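Long-range contacts in quinone oxidoreductase (Coxiella burnetii, PDB 3TQH), which binds NADPH and probably uses it to reduce quinones, as a member of the zeta-crystallin-like quinone oxidoreductases: residues A[156-161]-A[178-183]; A[36-41]-A[110-115]; A[138-143]-A[266-271]. All coordinates share one frame; numbering follows the deposited sequence.

Contact 1 (A[156-161]-A[178-183]); sequences VLIHAG and TTVITT. With NDP (NADPH dihydro-nicotinamide-adenine-dinucleotide phosphate), chain B.
Val156 N gives its hydrogen to Thr179 O at the start of a ladder of parallel backbone bonds. Val156 O then accepts Ile181 N at 2.7 Å, and Ile158 N gives to Ile181 O. All three bonds are close to straight. The carbonyls of Val156 and Ile181 each take a CA-H...O contact as well, from Val180 and Leu157.

Apolar contacts lie on both faces of this pairing. On one face Leu157 and Ile181 meet methyl to methyl, CD1 to CG2, at 3.8 Å. On the other, Val156 CG2 packs on Thr178 CB, and Ile158 and Val180 lie under helix 164-175.

These are two neighbouring strands of the parallel Rossmann sheet. Helix 164-175 makes the crossover of the beta-alpha-beta unit between them. Gly161 opens a probable GxGxxG turn.

The polar side-chain bonds gather where the strand runs into that turn. Thr182 holds OG1 anti to its backbone N (chi1 -174°), which brings the hydroxyl 2.6 Å from Ile158 O, nearly in line with the carbonyl bond. Thr183 N reaches the same oxygen only weakly. Thr183 OG1 sits at the edge of the His159 ring, 3.0 Å from ND1. Ala160 N gives its hydrogen to Thr183 OG1 at 3.3 Å, while Gly161 N makes a weak bond to Thr183 O. The other ring nitrogen, His159 NE2, is bonded to Ser231, so both ring nitrogens have a polar partner.

The adenine of NADPH lies against this end: its N3A is 3.3 Å from Ala160 CA, and its C2A is 3.4 Å from Thr183 OG1.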
loop_
_atom_site.group_PDB
_atom_site.type_symbol
_atom_site.label_atom_id
_atom_site.label_comp_id
_atom_site.label_asym_id
_atom_site.label_seq_id
_atom_site.Cartn_x
_atom_site.Cartn_y
_atom_site.Cartn_z
ATOM N N VAL A 156 -5.612 -4.225 -19.595
ATOM C CA VAL A 156 -5.468 -4.477 -18.172
ATOM C C VAL A 156 -6.652 -3.906 -17.396
ATOM O O VAL A 156 -6.983 -2.732 -17.531
ATOM C CB VAL A 156 -4.155 -3.877 -17.634
ATOM C CG1 VAL A 156 -4.026 -4.128 -16.149
ATOM C CG2 VAL A 156 -2.957 -4.472 -18.372
ATOM N N LEU A 157 -7.284 -4.763 -16.598
ATOM C CA LEU A 157 -8.373 -4.383 -15.719
ATOM C C LEU A 157 -7.817 -4.248 -14.303
ATOM O O LEU A 157 -7.339 -5.228 -13.742
ATOM C CB LEU A 157 -9.484 -5.445 -15.748
ATOM C CG LEU A 157 -10.603 -5.281 -14.713
ATOM C CD1 LEU A 157 -11.340 -3.962 -14.927
ATOM C CD2 LEU A 157 -11.575 -6.477 -14.733
ATOM N N ILE A 158 -7.880 -3.038 -13.745
ATOM C CA ILE A 158 -7.439 -2.758 -12.382
ATOM C C ILE A 158 -8.666 -2.420 -11.536
ATOM O O ILE A 158 -9.261 -1.357 -11.693
ATOM C CB ILE A 158 -6.447 -1.561 -12.345
ATOM C CG1 ILE A 158 -5.249 -1.824 -13.270
ATOM C CG2 ILE A 158 -5.978 -1.287 -10.931
ATOM C CD1 ILE A 158 -4.169 -0.769 -13.221
ATOM N N HIS A 159 -9.058 -3.336 -10.657
ATOM C CA HIS A 159 -10.158 -3.079 -9.738
ATOM C C HIS A 159 -9.741 -2.054 -8.689
ATOM O O HIS A 159 -8.569 -1.965 -8.330
ATOM C CB HIS A 159 -10.601 -4.361 -9.028
ATOM C CG HIS A 159 -11.431 -5.269 -9.876
ATOM N ND1 HIS A 159 -12.730 -4.973 -10.227
ATOM C CD2 HIS A 159 -11.159 -6.477 -10.421
ATOM C CE1 HIS A 159 -13.218 -5.953 -10.965
ATOM N NE2 HIS A 159 -12.286 -6.878 -11.096
ATOM N N ALA A 160 -10.711 -1.295 -8.188
ATOM C CA ALA A 160 -10.460 -0.342 -7.113
ATOM C C ALA A 160 -9.401 0.672 -7.521
ATOM O O ALA A 160 -8.459 0.928 -6.777
ATOM C CB ALA A 160 -10.039 -1.073 -5.844
ATOM N N GLY A 161 -9.580 1.252 -8.706
ATOM C CA GLY A 161 -8.577 2.125 -9.307
ATOM C C GLY A 161 -8.315 3.432 -8.584
ATOM O O GLY A 161 -7.245 4.005 -8.738
ATOM N N THR A 178 -0.254 0.221 -21.884
ATOM C CA THR A 178 -1.389 -0.697 -21.865
ATOM C C THR A 178 -2.720 0.043 -21.900
ATOM O O THR A 178 -2.808 1.202 -21.494
ATOM C CB THR A 178 -1.345 -1.610 -20.630
ATOM O OG1 THR A 178 -1.597 -0.844 -19.448
ATOM C CG2 THR A 178 0.008 -2.282 -20.524
ATOM N N THR A 179 -3.745 -0.631 -22.415
ATOM C CA THR A 179 -5.120 -0.149 -22.328
ATOM C C THR A 179 -5.623 -0.468 -20.924
ATOM O O THR A 179 -5.636 -1.633 -20.532
ATOM C CB THR A 179 -6.019 -0.845 -23.359
ATOM O OG1 THR A 179 -5.471 -0.659 -24.668
ATOM C CG2 THR A 179 -7.434 -0.292 -23.307
ATOM N N VAL A 180 -6.020 0.562 -20.175
ATOM C CA VAL A 180 -6.394 0.404 -18.773
ATOM C C VAL A 180 -7.901 0.547 -18.593
ATOM O O VAL A 180 -8.479 1.589 -18.914
ATOM C CB VAL A 180 -5.657 1.414 -17.863
ATOM C CG1 VAL A 180 -6.254 1.425 -16.453
ATOM C CG2 VAL A 180 -4.178 1.073 -17.795
ATOM N N ILE A 181 -8.514 -0.525 -18.096
ATOM C CA ILE A 181 -9.909 -0.540 -17.679
ATOM C C ILE A 181 -9.889 -0.563 -16.160
ATOM O O ILE A 181 -9.029 -1.213 -15.562
ATOM C CB ILE A 181 -10.654 -1.809 -18.182
ATOM C CG1 ILE A 181 -10.435 -2.022 -19.683
ATOM C CG2 ILE A 181 -12.139 -1.710 -17.875
ATOM C CD1 ILE A 181 -11.069 -3.309 -20.237
ATOM N N THR A 182 -10.821 0.131 -15.521
ATOM C CA THR A 182 -10.864 0.116 -14.062
ATOM C C THR A 182 -12.278 0.215 -13.533
ATOM O O THR A 182 -13.182 0.617 -14.256
ATOM C CB THR A 182 -10.013 1.262 -13.456
ATOM O OG1 THR A 182 -9.971 1.119 -12.029
ATOM C CG2 THR A 182 -10.598 2.631 -13.814
ATOM N N THR A 183 -12.452 -0.148 -12.265
ATOM C CA THR A 183 -13.744 -0.032 -11.590
ATOM C C THR A 183 -13.687 1.012 -10.475
ATOM O O THR A 183 -12.771 1.003 -9.656
ATOM C CB THR A 183 -14.217 -1.387 -11.016
ATOM O OG1 THR A 183 -13.164 -1.988 -10.256
ATOM C CG2 THR A 183 -14.625 -2.333 -12.139
HETATM P PA NDP B . -7.797 1.318 -0.467
HETATM O O1A NDP B . -8.541 1.386 0.806
HETATM O O2A NDP B . -6.919 2.490 -0.644
HETATM O O5B NDP B . -8.820 1.243 -1.704
HETATM C C5B NDP B . -9.990 2.038 -1.676
HETATM C C4B NDP B . -10.647 2.039 -3.047
HETATM O O4B NDP B . -11.346 0.826 -3.232
HETATM C C3B NDP B . -11.668 3.151 -3.251
HETATM O O3B NDP B . -11.144 4.121 -4.132
HETATM C C2B NDP B . -12.902 2.464 -3.826
HETATM O O2B NDP B . -13.378 3.080 -5.002
HETATM C C1B NDP B . -12.405 1.060 -4.130
HETATM N N9A NDP B . -13.413 0.002 -3.968
HETATM C C8A NDP B . -14.041 -0.372 -2.805
HETATM N N7A NDP B . -14.872 -1.399 -3.077
HETATM C C5A NDP B . -14.784 -1.687 -4.391
HETATM C C6A NDP B . -15.423 -2.637 -5.175
HETATM N N6A NDP B . -16.299 -3.460 -4.622
HETATM N N1A NDP B . -15.144 -2.710 -6.521
HETATM C C2A NDP B . -14.222 -1.836 -7.078
HETATM N N3A NDP B . -13.578 -0.892 -6.297
HETATM C C4A NDP B . -13.864 -0.819 -4.968
HETATM O O3 NDP B . -6.967 -0.058 -0.564
HETATM P PN NDP B . -5.484 -0.257 -1.172
HETATM O O1N NDP B . -4.497 0.308 -0.227
HETATM O O2N NDP B . -5.412 0.130 -2.588
HETATM O O5D NDP B . -5.381 -1.858 -1.083
HETATM C C5D NDP B . -6.343 -2.701 -1.686
HETATM C C4D NDP B . -6.232 -4.107 -1.105
HETATM O O4D NDP B . -4.952 -4.647 -1.371
HETATM C C3D NDP B . -6.420 -4.103 0.405
HETATM O O3D NDP B . -7.281 -5.156 0.774
HETATM C C2D NDP B . -5.023 -4.294 0.955
HETATM O O2D NDP B . -5.016 -4.947 2.212
HETATM C C1D NDP B . -4.353 -5.097 -0.165
HETATM N N1N NDP B . -2.881 -4.961 -0.246
HETATM C C2N NDP B . -2.137 -6.113 -0.310
HETATM C C3N NDP B . -0.744 -6.097 -0.331
HETATM C C7N NDP B . 0.054 -7.366 -0.402
HETATM O O7N NDP B . 1.463 -7.279 -0.406
HETATM N N7N NDP B . -0.573 -8.540 -0.450
HETATM C C4N NDP B . -0.050 -4.765 -0.278
HETATM C C5N NDP B . -0.916 -3.548 -0.220
HETATM C C6N NDP B . -2.299 -3.713 -0.212
HETATM P P2B NDP B . -14.760 3.908 -5.011
HETATM O O1X NDP B . -14.839 4.678 -6.305
HETATM O O2X NDP B . -14.788 4.883 -3.859
HETATM O O3X NDP B . -15.953 2.996 -4.916
#

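Contact 2 (A[36-41]-A[110-115]); sequences MLIKVH and EYVCAS
Ile38 and Val112 face each other as a hydrogen-bonded pair of antiparallel strands. Both strands belong to the GroES-like domain. Met36 with Ala114 is the next such pair, and Val40 N to Glu110 O closes the ladder.

On the face of Ile38 and Val112, the side chains interlock by their branches. Val112 places CG1 anti to its carbonyl carbon (chi1 -60°), which leaves CG2 between the backbone N and that carbon; there Val112 CG2 meets Ile38 CB at 3.8 Å. Val112 CG1 meets Val40 CG2 at 3.7 Å, with the two valines crossing at about a right angle. Val79 of strand 74-82 also packs on Ile38. Met36, a selenomethionine, brings CG within 3.3 Å of Ala114 O, and the chain bends at chi3 (53°) on the side where Val86, Val89 and Ile119 pack.

The other face carries Leu37, Lys39, Tyr111 and Cys113. The Tyr111 ring lies alongside the start of Lys39, and its CE1 is 4.0 Å from Lys39 CB. Beyond that point the lysine chain leads away from the strand pair. Leu37 keeps CG anti to its backbone N (chi1 -170°), a turn that sends CD1 back across the strands, 3.7 Å from Val112 O and 4.2 Å from Tyr111 CB.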
loop_
_atom_site.group_PDB
_atom_site.type_symbol
_atom_site.label_atom_id
_atom_site.label_comp_id
_atom_site.label_asym_id
_atom_site.label_seq_id
_atom_site.Cartn_x
_atom_site.Cartn_y
_atom_site.Cartn_z
HETATM N N MSE A 36 19.020 1.203 12.895
HETATM C CA MSE A 36 19.094 2.643 13.181
HETATM C C MSE A 36 17.816 3.149 13.843
HETATM O O MSE A 36 16.788 2.482 13.803
HETATM C CB MSE A 36 19.355 3.425 11.889
HETATM C CG MSE A 36 18.259 3.291 10.845
HETATM SE SE MSE A 36 18.841 3.658 9.009
HETATM C CE MSE A 36 20.363 2.442 8.920
ATOM N N LEU A 37 17.899 4.323 14.464
ATOM C CA LEU A 37 16.729 4.994 15.024
ATOM C C LEU A 37 16.395 6.207 14.161
ATOM O O LEU A 37 17.270 7.024 13.865
ATOM C CB LEU A 37 16.992 5.419 16.470
ATOM C CG LEU A 37 15.783 5.913 17.277
ATOM C CD1 LEU A 37 14.799 4.782 17.554
ATOM C CD2 LEU A 37 16.243 6.543 18.579
ATOM N N ILE A 38 15.130 6.313 13.763
ATOM C CA ILE A 38 14.661 7.353 12.853
ATOM C C ILE A 38 13.665 8.277 13.553
ATOM O O ILE A 38 12.704 7.806 14.147
ATOM C CB ILE A 38 13.920 6.748 11.632
ATOM C CG1 ILE A 38 14.756 5.659 10.942
ATOM C CG2 ILE A 38 13.561 7.843 10.633
ATOM C CD1 ILE A 38 16.045 6.155 10.346
ATOM N N LYS A 39 13.886 9.590 13.472
ATOM C CA LYS A 39 12.865 10.563 13.863
ATOM C C LYS A 39 11.841 10.650 12.728
ATOM O O LYS A 39 12.183 11.073 11.620
ATOM C CB LYS A 39 13.495 11.932 14.124
ATOM C CG LYS A 39 12.502 13.027 14.512
ATOM C CD LYS A 39 13.093 14.436 14.352
ATOM C CE LYS A 39 13.981 14.828 15.512
ATOM N NZ LYS A 39 14.215 16.307 15.561
ATOM N N VAL A 40 10.596 10.255 13.001
ATOM C CA VAL A 40 9.562 10.176 11.967
ATOM C C VAL A 40 8.963 11.542 11.629
ATOM O O VAL A 40 8.514 12.269 12.507
ATOM C CB VAL A 40 8.419 9.206 12.371
ATOM C CG1 VAL A 40 7.319 9.178 11.304
ATOM C CG2 VAL A 40 8.969 7.802 12.595
ATOM N N HIS A 41 8.955 11.871 10.342
ATOM C CA HIS A 41 8.311 13.085 9.842
ATOM C C HIS A 41 6.915 12.782 9.306
ATOM O O HIS A 41 5.994 13.580 9.488
ATOM C CB HIS A 41 9.178 13.753 8.770
ATOM C CG HIS A 41 10.315 14.548 9.333
ATOM N ND1 HIS A 41 10.430 15.911 9.157
ATOM C CD2 HIS A 41 11.371 14.178 10.097
ATOM C CE1 HIS A 41 11.518 16.342 9.772
ATOM N NE2 HIS A 41 12.106 15.311 10.353
ATOM N N GLU A 110 6.536 8.685 16.814
ATOM C CA GLU A 110 7.540 9.723 16.612
ATOM C C GLU A 110 8.921 9.162 16.251
ATOM O O GLU A 110 9.739 9.863 15.658
ATOM C CB GLU A 110 7.642 10.586 17.872
ATOM C CG GLU A 110 6.387 11.406 18.160
ATOM C CD GLU A 110 6.519 12.275 19.403
ATOM O OE1 GLU A 110 7.142 11.834 20.396
ATOM O OE2 GLU A 110 5.985 13.402 19.390
ATOM N N TYR A 111 9.183 7.912 16.629
ATOM C CA TYR A 111 10.449 7.242 16.316
ATOM C C TYR A 111 10.203 5.804 15.884
ATOM O O TYR A 111 9.336 5.119 16.437
ATOM C CB TYR A 111 11.394 7.248 17.523
ATOM C CG TYR A 111 11.801 8.629 17.967
ATOM C CD1 TYR A 111 12.959 9.228 17.474
ATOM C CD2 TYR A 111 11.023 9.348 18.870
ATOM C CE1 TYR A 111 13.332 10.509 17.874
ATOM C CE2 TYR A 111 11.382 10.623 19.272
ATOM C CZ TYR A 111 12.537 11.200 18.775
ATOM O OH TYR A 111 12.898 12.466 19.179
ATOM N N VAL A 112 10.969 5.350 14.896
ATOM C CA VAL A 112 10.950 3.948 14.490
ATOM C C VAL A 112 12.362 3.388 14.391
ATOM O O VAL A 112 13.329 4.125 14.204
ATOM C CB VAL A 112 10.225 3.735 13.145
ATOM C CG1 VAL A 112 8.784 4.191 13.247
ATOM C CG2 VAL A 112 10.946 4.455 12.006
ATOM N N CYS A 113 12.456 2.072 14.542
ATOM C CA CYS A 113 13.691 1.337 14.314
ATOM C C CYS A 113 13.602 0.731 12.922
ATOM O O CYS A 113 12.558 0.204 12.544
ATOM C CB CYS A 113 13.861 0.243 15.372
ATOM S SG CYS A 113 15.170 -0.945 15.048
ATOM N N ALA A 114 14.687 0.812 12.157
ATOM C CA ALA A 114 14.705 0.263 10.802
ATOM C C ALA A 114 16.078 -0.273 10.401
ATOM O O ALA A 114 17.116 0.169 10.905
ATOM C CB ALA A 114 14.247 1.312 9.808
ATOM N N SER A 115 16.057 -1.240 9.489
ATOM C CA SER A 115 17.262 -1.799 8.904
ATOM C C SER A 115 17.613 -0.978 7.669
ATOM O O SER A 115 16.722 -0.463 6.998
ATOM C CB SER A 115 17.022 -3.261 8.517
ATOM O OG SER A 115 18.129 -3.806 7.815
#

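Contact 3 (A[138-143]-A[266-271]); sequences GLTALQ and LLKQFN. With NDP (NADPH dihydro-nicotinamide-adenine-dinucleotide phosphate), chain B.
Gln143 turns CG anti to its carbonyl carbon (chi1 -68°) and runs extended beyond it, and this carries its amide from helix 135-147 to the backbone of Gln269. Thr140 turns OG1 anti to its carbonyl carbon (chi1 -53°). That leaves CG2 opposite the backbone N, where it meets Leu266.

The Gln143 amide pairs with both polar backbone atoms of one residue. Gln269 N gives to Gln143 OE1 at 3.1 Å, in the amide plane and on a lone pair. Gln143 NE2 gives to Gln269 O at 2.8 Å, almost straight, with that oxygen close to the amide plane. The two bonds fix the rotation of the amide. Gln143 NE2 is also bonded to Glu274 OE1 of helix 272-283. A water gives to Gln143 OE1 and to Leu267 O; with Gln269 N, Gln143 OE1 accepts twice.

Apolar groups fill in beside the amide. Leu266 spreads its two methyls over the helix: CD2 meets Thr140 CG2 at 3.6 Å, and CD1 lies over Gln143 O. Leu139 CD1 reaches the Phe270 ring at CD1, 4.1 Å away, and Leu139 CB packs on Lys268 CG. Asn271 then caps helix 272-283 by its bond to Glu274 N.

The nicotinamide end of NADPH meets both segments. Lys268 N gives to the carboxamide O7N at 2.7 Å, and N7N gives to Leu266 O at 2.7 Å, less straight. These two backbone bonds read both ends of the carboxamide and set its orientation. Thr140 OG1, which is also bonded to Thr136 O, comes within 3.2 Å of ring carbon C4N, the carbon that carries the hydride in NADPH. Together, helix and loop form a wall of the nicotinamide pocket of this medium-chain dehydrogenase/reductase fold.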
loop_
_atom_site.group_PDB
_atom_site.type_symbol
_atom_site.label_atom_id
_atom_site.label_comp_id
_atom_site.label_asym_id
_atom_site.label_seq_id
_atom_site.Cartn_x
_atom_site.Cartn_y
_atom_site.Cartn_z
ATOM N N GLY A 138 3.004 1.961 -3.753
ATOM C CA GLY A 138 3.790 1.990 -4.981
ATOM C C GLY A 138 4.463 0.676 -5.314
ATOM O O GLY A 138 4.431 0.233 -6.466
ATOM N N LEU A 139 5.094 0.059 -4.320
ATOM C CA LEU A 139 5.778 -1.210 -4.546
ATOM C C LEU A 139 4.773 -2.295 -4.898
ATOM O O LEU A 139 5.071 -3.174 -5.704
ATOM C CB LEU A 139 6.611 -1.634 -3.333
ATOM C CG LEU A 139 7.901 -0.849 -3.067
ATOM C CD1 LEU A 139 8.456 -1.170 -1.672
ATOM C CD2 LEU A 139 8.952 -1.115 -4.152
ATOM N N THR A 140 3.582 -2.235 -4.307
ATOM C CA THR A 140 2.546 -3.211 -4.613
ATOM C C THR A 140 2.037 -3.031 -6.045
ATOM O O THR A 140 1.970 -3.991 -6.815
ATOM C CB THR A 140 1.373 -3.131 -3.631
ATOM O OG1 THR A 140 1.866 -3.210 -2.289
ATOM C CG2 THR A 140 0.407 -4.273 -3.875
ATOM N N ALA A 141 1.692 -1.801 -6.404
ATOM C CA ALA A 141 1.246 -1.502 -7.761
ATOM C C ALA A 141 2.242 -2.049 -8.781
ATOM O O ALA A 141 1.861 -2.774 -9.692
ATOM C CB ALA A 141 1.069 -0.004 -7.936
ATOM N N LEU A 142 3.521 -1.732 -8.602
ATOM C CA LEU A 142 4.554 -2.111 -9.568
ATOM C C LEU A 142 4.740 -3.624 -9.657
ATOM O O LEU A 142 4.768 -4.198 -10.747
ATOM C CB LEU A 142 5.885 -1.451 -9.197
ATOM C CG LEU A 142 7.030 -1.520 -10.209
ATOM C CD1 LEU A 142 6.595 -1.003 -11.593
ATOM C CD2 LEU A 142 8.233 -0.738 -9.685
ATOM N N GLN A 143 4.860 -4.267 -8.503
ATOM C CA GLN A 143 5.101 -5.704 -8.450
ATOM C C GLN A 143 3.904 -6.522 -8.933
ATOM O O GLN A 143 4.077 -7.621 -9.451
ATOM C CB GLN A 143 5.527 -6.112 -7.045
ATOM C CG GLN A 143 6.907 -5.570 -6.675
ATOM C CD GLN A 143 7.236 -5.709 -5.201
ATOM O OE1 GLN A 143 6.530 -6.383 -4.452
ATOM N NE2 GLN A 143 8.318 -5.076 -4.781
ATOM N N LEU A 266 -0.026 -12.029 -4.359
ATOM C CA LEU A 266 1.059 -11.067 -4.263
ATOM C C LEU A 266 1.363 -10.783 -2.803
ATOM O O LEU A 266 0.455 -10.477 -2.025
ATOM C CB LEU A 266 0.701 -9.758 -4.971
ATOM C CG LEU A 266 1.901 -8.848 -5.256
ATOM C CD1 LEU A 266 2.557 -9.256 -6.567
ATOM C CD2 LEU A 266 1.505 -7.380 -5.301
ATOM N N LEU A 267 2.641 -10.910 -2.443
ATOM C CA LEU A 267 3.162 -10.422 -1.171
ATOM C C LEU A 267 4.212 -9.361 -1.478
ATOM O O LEU A 267 5.291 -9.670 -2.000
ATOM C CB LEU A 267 3.785 -11.559 -0.364
ATOM C CG LEU A 267 2.808 -12.538 0.300
ATOM C CD1 LEU A 267 3.526 -13.825 0.682
ATOM C CD2 LEU A 267 2.136 -11.901 1.517
ATOM N N LYS A 268 3.874 -8.109 -1.173
ATOM C CA LYS A 268 4.770 -6.976 -1.375
ATOM C C LYS A 268 6.116 -7.217 -0.702
ATOM O O LYS A 268 6.175 -7.514 0.489
ATOM C CB LYS A 268 4.138 -5.695 -0.812
ATOM C CG LYS A 268 5.074 -4.472 -0.802
ATOM C CD LYS A 268 4.855 -3.608 0.432
ATOM C CE LYS A 268 5.397 -4.238 1.707
ATOM N NZ LYS A 268 4.650 -3.762 2.923
ATOM N N GLN A 269 7.187 -7.092 -1.479
ATOM C CA GLN A 269 8.545 -7.172 -0.957
ATOM C C GLN A 269 9.222 -5.808 -1.072
ATOM O O GLN A 269 8.948 -5.052 -2.007
ATOM C CB GLN A 269 9.359 -8.201 -1.745
ATOM C CG GLN A 269 8.860 -9.630 -1.641
ATOM C CD GLN A 269 9.686 -10.582 -2.492
ATOM O OE1 GLN A 269 10.919 -10.588 -2.421
ATOM N NE2 GLN A 269 9.013 -11.392 -3.302
ATOM N N PHE A 270 10.113 -5.500 -0.133
ATOM C CA PHE A 270 10.906 -4.282 -0.240
ATOM C C PHE A 270 11.976 -4.436 -1.318
ATOM O O PHE A 270 12.769 -5.377 -1.283
ATOM C CB PHE A 270 11.562 -3.898 1.086
ATOM C CG PHE A 270 12.082 -2.486 1.096
ATOM C CD1 PHE A 270 11.219 -1.421 1.334
ATOM C CD2 PHE A 270 13.414 -2.217 0.814
ATOM C CE1 PHE A 270 11.675 -0.116 1.322
ATOM C CE2 PHE A 270 13.888 -0.905 0.804
ATOM C CZ PHE A 270 13.014 0.148 1.055
ATOM N N ASN A 271 11.983 -3.514 -2.278
ATOM C CA ASN A 271 13.000 -3.493 -3.323
ATOM C C ASN A 271 13.620 -2.106 -3.474
ATOM O O ASN A 271 12.969 -1.161 -3.920
ATOM C CB ASN A 271 12.418 -3.970 -4.657
ATOM C CG ASN A 271 13.499 -4.180 -5.722
ATOM O OD1 ASN A 271 14.110 -3.222 -6.206
ATOM N ND2 ASN A 271 13.740 -5.436 -6.080
HETATM P PA NDP B . -7.797 1.318 -0.467
HETATM O O1A NDP B . -8.541 1.386 0.806
HETATM O O2A NDP B . -6.919 2.490 -0.644
HETATM O O5B NDP B . -8.820 1.243 -1.704
HETATM C C5B NDP B . -9.990 2.038 -1.676
HETATM C C4B NDP B . -10.647 2.039 -3.047
HETATM O O4B NDP B . -11.346 0.826 -3.232
HETATM C C3B NDP B . -11.668 3.151 -3.251
HETATM O O3B NDP B . -11.144 4.121 -4.132
HETATM C C2B NDP B . -12.902 2.464 -3.826
HETATM O O2B NDP B . -13.378 3.080 -5.002
HETATM C C1B NDP B . -12.405 1.060 -4.130
HETATM N N9A NDP B . -13.413 0.002 -3.968
HETATM C C8A NDP B . -14.041 -0.372 -2.805
HETATM N N7A NDP B . -14.872 -1.399 -3.077
HETATM C C5A NDP B . -14.784 -1.687 -4.391
HETATM C C6A NDP B . -15.423 -2.637 -5.175
HETATM N N6A NDP B . -16.299 -3.460 -4.622
HETATM N N1A NDP B . -15.144 -2.710 -6.521
HETATM C C2A NDP B . -14.222 -1.836 -7.078
HETATM N N3A NDP B . -13.578 -0.892 -6.297
HETATM C C4A NDP B . -13.864 -0.819 -4.968
HETATM O O3 NDP B . -6.967 -0.058 -0.564
HETATM P PN NDP B . -5.484 -0.257 -1.172
HETATM O O1N NDP B . -4.497 0.308 -0.227
HETATM O O2N NDP B . -5.412 0.130 -2.588
HETATM O O5D NDP B . -5.381 -1.858 -1.083
HETATM C C5D NDP B . -6.343 -2.701 -1.686
HETATM C C4D NDP B . -6.232 -4.107 -1.105
HETATM O O4D NDP B . -4.952 -4.647 -1.371
HETATM C C3D NDP B . -6.420 -4.103 0.405
HETATM O O3D NDP B . -7.281 -5.156 0.774
HETATM C C2D NDP B . -5.023 -4.294 0.955
HETATM O O2D NDP B . -5.016 -4.947 2.212
HETATM C C1D NDP B . -4.353 -5.097 -0.165
HETATM N N1N NDP B . -2.881 -4.961 -0.246
HETATM C C2N NDP B . -2.137 -6.113 -0.310
HETATM C C3N NDP B . -0.744 -6.097 -0.331
HETATM C C7N NDP B . 0.054 -7.366 -0.402
HETATM O O7N NDP B . 1.463 -7.279 -0.406
HETATM N N7N NDP B . -0.573 -8.540 -0.450
HETATM C C4N NDP B . -0.050 -4.765 -0.278
HETATM C C5N NDP B . -0.916 -3.548 -0.220
HETATM C C6N NDP B . -2.299 -3.713 -0.212
HETATM P P2B NDP B . -14.760 3.908 -5.011
HETATM O O1X NDP B . -14.839 4.678 -6.305
HETATM O O2X NDP B . -14.788 4.883 -3.859
HETATM O O3X NDP B . -15.953 2.996 -4.916
HETATM O O HOH W 1 6.354 -8.971 -4.844
#

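In the fold
Contacts 1 and 3 share one NADPH molecule. Contact 1 lies at its adenine end and contact 3 at its nicotinamide end, with centres about 18 Å apart and nearest atoms about 7 Å apart. Strand 155-158 of contact 1 is the next helix or strand after helix 135-147 of contact 3, and both segments of contact 1 fall between those of contact 3 in the chain. Contact 2 belongs to the GroES-like part and lies away from the NADPH site. Its centre is about 36 Å from that of contact 1, on the opposite side of the chain's centre. From contact 3 it is about 22 Å, centre to centre.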